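Local coordinates for protein pentalenene synthase (Streptomyces chartreusis NRRL 3882, PDB 6Q4S) that probably converts farnesyl diphosphate, with magnesium as cofactor, into the bicyclic sesquiterpene alcohol 7-epi-alpha-eudesmol through a 1,10-cyclisation, at residues F11-S16 and I301-N306; R56-A61 and E191-F196. All coordinates share one frame; numbering follows the deposited sequence.

Interaction 1. Residues F11-S16 and I301-N306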
# COMPACT_ATOMS: atom_id res chain seq x y z
N PHE A 11 25.85 19.62 -0.58
CA PHE A 11 25.38 18.99 -1.82
C PHE A 11 25.53 20.05 -2.88
O PHE A 11 25.46 21.22 -2.58
CB PHE A 11 23.89 18.58 -1.74
CG PHE A 11 23.55 17.74 -0.55
CD1 PHE A 11 24.05 16.47 -0.41
CD2 PHE A 11 22.70 18.22 0.45
CE1 PHE A 11 23.75 15.69 0.71
CE2 PHE A 11 22.39 17.44 1.55
CZ PHE A 11 22.92 16.17 1.68
N ASP A 12 25.76 19.63 -4.11
CA ASP A 12 25.67 20.52 -5.28
C ASP A 12 24.74 19.77 -6.23
O ASP A 12 24.98 18.58 -6.54
CB ASP A 12 27.06 20.78 -5.89
CG ASP A 12 27.03 21.76 -7.05
OD1 ASP A 12 26.19 22.69 -7.02
OD2 ASP A 12 27.85 21.61 -7.98
N THR A 13 23.68 20.42 -6.66
CA THR A 13 22.56 19.62 -7.16
C THR A 13 22.01 20.26 -8.44
O THR A 13 21.71 21.47 -8.45
CB THR A 13 21.61 19.43 -5.90
OG1 THR A 13 21.55 18.06 -5.52
CG2 THR A 13 20.34 20.09 -5.99
N PRO A 14 21.86 19.46 -9.54
CA PRO A 14 21.33 20.05 -10.78
C PRO A 14 19.88 20.52 -10.73
O PRO A 14 19.09 20.11 -9.89
CB PRO A 14 21.55 18.95 -11.83
CG PRO A 14 21.86 17.69 -11.09
CD PRO A 14 22.35 18.07 -9.72
N VAL A 15 19.55 21.44 -11.61
CA VAL A 15 18.24 21.95 -11.77
C VAL A 15 17.74 21.63 -13.17
O VAL A 15 18.47 21.84 -14.13
CB VAL A 15 18.25 23.44 -11.55
CG1 VAL A 15 16.86 24.01 -11.71
CG2 VAL A 15 18.75 23.74 -10.14
N SER A 16 16.51 21.16 -13.33
CA SER A 16 16.04 20.82 -14.67
C SER A 16 16.05 22.02 -15.64
O SER A 16 15.53 23.14 -15.34
CB SER A 16 14.65 20.22 -14.63
OG SER A 16 14.10 20.02 -15.92
N ILE A 301 17.65 11.35 -3.01
CA ILE A 301 17.50 11.88 -1.66
C ILE A 301 18.16 13.26 -1.60
O ILE A 301 17.53 14.22 -1.18
CB ILE A 301 18.05 10.95 -0.57
CG1 ILE A 301 17.37 9.59 -0.61
CG2 ILE A 301 17.79 11.65 0.79
CD1 ILE A 301 18.01 8.57 0.28
N GLN A 302 19.38 13.39 -2.14
CA GLN A 302 20.08 14.68 -2.14
C GLN A 302 19.33 15.74 -2.90
O GLN A 302 19.24 16.92 -2.50
CB GLN A 302 21.46 14.53 -2.75
CG GLN A 302 22.36 13.50 -2.10
CD GLN A 302 23.72 13.31 -2.85
OE1 GLN A 302 23.90 13.73 -3.98
NE2 GLN A 302 24.66 12.71 -2.17
N HIS A 303 18.75 15.35 -4.02
CA HIS A 303 17.96 16.30 -4.77
C HIS A 303 16.84 16.85 -3.93
O HIS A 303 16.45 18.03 -4.11
CB HIS A 303 17.42 15.72 -6.11
CG HIS A 303 18.49 15.18 -7.03
ND1 HIS A 303 18.29 14.12 -7.88
CD2 HIS A 303 19.78 15.57 -7.21
CE1 HIS A 303 19.41 13.85 -8.52
NE2 HIS A 303 20.34 14.71 -8.11
N TRP A 304 16.24 15.99 -3.08
CA TRP A 304 15.14 16.45 -2.28
C TRP A 304 15.61 17.40 -1.14
O TRP A 304 15.03 18.46 -0.93
CB TRP A 304 14.30 15.28 -1.75
CG TRP A 304 13.10 15.23 -2.53
CD1 TRP A 304 12.83 14.41 -3.65
CD2 TRP A 304 12.01 16.12 -2.42
NE1 TRP A 304 11.62 14.74 -4.18
CE2 TRP A 304 11.08 15.78 -3.47
CE3 TRP A 304 11.71 17.17 -1.54
CZ2 TRP A 304 9.89 16.45 -3.65
CZ3 TRP A 304 10.48 17.86 -1.72
CH2 TRP A 304 9.58 17.47 -2.77
N ILE A 305 16.60 16.96 -0.38
CA ILE A 305 17.09 17.78 0.73
C ILE A 305 17.59 19.13 0.20
O ILE A 305 17.12 20.19 0.65
CB ILE A 305 18.22 17.09 1.51
CG1 ILE A 305 17.74 15.80 2.14
CG2 ILE A 305 18.75 18.07 2.58
CD1 ILE A 305 18.86 14.91 2.68
N ASN A 306 18.43 19.11 -0.86
CA ASN A 306 19.02 20.36 -1.37
C ASN A 306 18.07 21.23 -2.13
O ASN A 306 17.99 22.48 -1.89
CB ASN A 306 20.23 20.08 -2.18
CG ASN A 306 21.18 21.30 -2.22
OD1 ASN A 306 21.58 21.83 -1.18
ND2 ASN A 306 21.52 21.73 -3.42

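Interaction 2. Residues R56-A61 and E191-F196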
# COMPACT_ATOMS: atom_id res chain seq x y z
N ARG A 56 13.87 21.47 -9.27
CA ARG A 56 15.06 21.23 -8.34
C ARG A 56 15.08 19.88 -7.70
O ARG A 56 16.13 19.34 -7.39
CB ARG A 56 15.02 22.30 -7.27
CG ARG A 56 15.18 23.73 -7.74
CD ARG A 56 15.17 24.66 -6.52
NE ARG A 56 15.38 26.05 -6.90
CZ ARG A 56 16.59 26.54 -7.19
NH1 ARG A 56 17.68 25.78 -7.11
NH2 ARG A 56 16.72 27.80 -7.53
N THR A 57 13.89 19.29 -7.47
CA THR A 57 13.83 17.96 -6.89
C THR A 57 13.84 16.75 -7.84
O THR A 57 14.26 15.63 -7.44
CB THR A 57 12.62 17.81 -5.93
OG1 THR A 57 11.39 18.09 -6.59
CG2 THR A 57 12.77 18.80 -4.81
N TYR A 58 13.43 16.96 -9.08
CA TYR A 58 13.47 15.90 -10.11
C TYR A 58 14.29 16.41 -11.32
O TYR A 58 13.77 16.58 -12.40
CB TYR A 58 12.04 15.54 -10.55
CG TYR A 58 11.23 14.98 -9.38
CD1 TYR A 58 11.66 13.82 -8.74
CD2 TYR A 58 10.12 15.63 -8.90
CE1 TYR A 58 10.99 13.34 -7.63
CE2 TYR A 58 9.45 15.14 -7.79
CZ TYR A 58 9.90 14.03 -7.16
OH TYR A 58 9.24 13.47 -6.06
N PRO A 59 15.57 16.71 -11.10
CA PRO A 59 16.27 17.48 -12.18
C PRO A 59 16.58 16.71 -13.46
O PRO A 59 16.89 17.35 -14.47
CB PRO A 59 17.57 17.90 -11.49
CG PRO A 59 17.80 16.79 -10.52
CD PRO A 59 16.43 16.52 -9.94
N HIS A 60 16.49 15.37 -13.42
CA HIS A 60 16.78 14.52 -14.57
C HIS A 60 15.58 14.14 -15.41
O HIS A 60 15.73 13.33 -16.28
CB HIS A 60 17.50 13.26 -14.15
CG HIS A 60 18.81 13.51 -13.49
ND1 HIS A 60 19.90 14.02 -14.16
CD2 HIS A 60 19.21 13.30 -12.21
CE1 HIS A 60 20.91 14.13 -13.31
NE2 HIS A 60 20.52 13.67 -12.13
N ALA A 61 14.41 14.73 -15.16
CA ALA A 61 13.21 14.29 -15.82
C ALA A 61 13.28 14.70 -17.27
O ALA A 61 13.76 15.82 -17.57
CB ALA A 61 12.00 14.93 -15.17
N GLU A 191 13.00 7.61 -8.92
CA GLU A 191 13.27 6.45 -9.75
C GLU A 191 12.40 6.58 -11.04
O GLU A 191 12.90 6.44 -12.15
CB GLU A 191 12.90 5.18 -8.98
CG GLU A 191 13.91 4.76 -7.95
CD GLU A 191 13.33 3.85 -6.88
OE1 GLU A 191 13.47 2.60 -6.94
OE2 GLU A 191 12.69 4.40 -5.97
N ARG A 192 11.13 6.95 -10.91
CA ARG A 192 10.31 7.21 -12.09
C ARG A 192 10.84 8.33 -12.98
O ARG A 192 10.81 8.18 -14.20
CB ARG A 192 8.84 7.47 -11.72
CG ARG A 192 7.94 8.02 -12.82
CD ARG A 192 7.88 6.96 -13.92
NE ARG A 192 6.92 7.39 -14.91
CZ ARG A 192 7.24 8.15 -15.95
NH1 ARG A 192 8.47 8.56 -16.10
NH2 ARG A 192 6.34 8.53 -16.84
N SER A 193 11.28 9.42 -12.36
CA SER A 193 11.71 10.61 -13.06
C SER A 193 12.98 10.41 -13.89
O SER A 193 13.12 11.01 -14.96
CB SER A 193 11.96 11.72 -12.05
OG SER A 193 12.55 12.81 -12.69
N ARG A 194 13.88 9.59 -13.39
CA ARG A 194 15.16 9.36 -13.98
C ARG A 194 15.29 8.03 -14.69
O ARG A 194 16.21 7.85 -15.46
CB ARG A 194 16.19 9.49 -12.91
CG ARG A 194 17.61 9.64 -13.47
CD ARG A 194 18.59 9.81 -12.32
NE ARG A 194 19.93 10.08 -12.81
CZ ARG A 194 20.98 10.32 -12.06
NH1 ARG A 194 20.91 10.36 -10.72
NH2 ARG A 194 22.13 10.53 -12.66
N GLY A 195 14.42 7.08 -14.42
CA GLY A 195 14.31 5.84 -15.22
C GLY A 195 15.22 4.78 -14.72
O GLY A 195 15.94 4.18 -15.48
N PHE A 196 15.23 4.54 -13.41
CA PHE A 196 15.90 3.41 -12.87
C PHE A 196 15.07 2.91 -11.69
O PHE A 196 14.13 3.57 -11.30
CB PHE A 196 17.32 3.82 -12.42
CG PHE A 196 17.34 4.70 -11.17
CD1 PHE A 196 17.04 6.04 -11.25
CD2 PHE A 196 17.59 4.15 -9.94
CE1 PHE A 196 17.02 6.84 -10.11
CE2 PHE A 196 17.57 4.95 -8.79
CZ PHE A 196 17.24 6.29 -8.88
O HOH W 1 16.58 10.27 -17.41

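Interaction 1. Residues F11-S16 and I301-N306
In this all-helical terpene synthase the extended N-terminal segment runs across helix 288-313, and Phe11 and Thr13 both pack on Asn306. With chi1 at -52°, CG anti to the carbonyl carbon, the Phe11 ring lies obliquely across side chains one turn apart, Gln302 and the pair Ile305 and Asn306. Its CD1 meets Gln302 CG at 3.8 Å, where the aliphatic part of the glutamine serves as an apolar surface, and Phe11 CE2 touches the methyl Ile305 CG2 at 3.8 Å. The Asn306 amide stands steeply to the ring, planes 67° apart, with its CG 3.9 Å from Phe11 CB. Asn306 ND2 lies 3.3 Å from Thr13 CG2, a packing contact without a hydrogen bond. Replacing the ring by the methyl of an alanine is likely to open a gap over Gln302 CG and Ile305 CG2, which would lose the ring they pack on. Thr13 OG1 comes to the edge of the His303 ring, 3.5 Å from His303 CD2, a small polar group suited to that rim. Phe11 also touches Tyr270 and Gln274 of helix 252-284, while Ile305 packs on Ala215 and Ile219 of helix 206-228.

Interaction 2. Residues R56-A61 and E191-F196
From the end of helix 50-57 the chain passes through a type I beta turn, Tyr58 to Ala61, which packs against the C-terminal end of helix 183-194; no direct hydrogen bond joins the two segments. Tyr58, the first residue to leave helical geometry, sets its ring carbon CD1 3.9 Å from Ser193 CB. The compact serine lets the turn come close, while the tyrosine hydroxyl goes on to bond the carbonyl of Ser186, about two turns earlier in helix 183-194. At His60 the contact becomes a stack: the guanidinium of Arg194 lies flat on the imidazole, with centres 3.7 Å apart and planes at 18°. Arg194 CG is anti to the backbone N (chi1 -165°), and the extended chain beyond it runs alongside the histidine, laying Arg194 CG against His60 CB and the guanidinium on the ring face. Arginine suits this place because its long methylene stem and flat head can both lie along a ring; a salt bridge from NH1 to Glu299 of helix 288-313 holds that head. A water donates to Arg194 O and, weakly, to His60 O. Ala61 closes the turn, its small methyl allowing a close approach to the backbone of Ser193. Here Ala61 CA points its hydrogen at Ser193 O, 3.4 Å away, with an angle of 163° at the hydrogen.

How the interactions relate
Along the chain the segments come in the order 11-16, 56-61, 191-196, 301-306, which places interaction 2 within the span closed by interaction 1; their centres lie about 11 Å apart on the same side of the protein's centre. Helix 288-313 connects them: its residues 301-306 carry the N-terminal segment, while its Trp304 and His303 meet the rings of Tyr58 and His60. A probable hydrogen bond between Trp304 NE1 and Tyr58 OH, 3.3 Å apart, probably adds to this junction, and Pro14 packs on Pro59. Thus the N-terminal segment, the turn after helix 50-57, helix 183-194 and the last long helix meet around Trp304 and His303 in the terpene synthase helical fold.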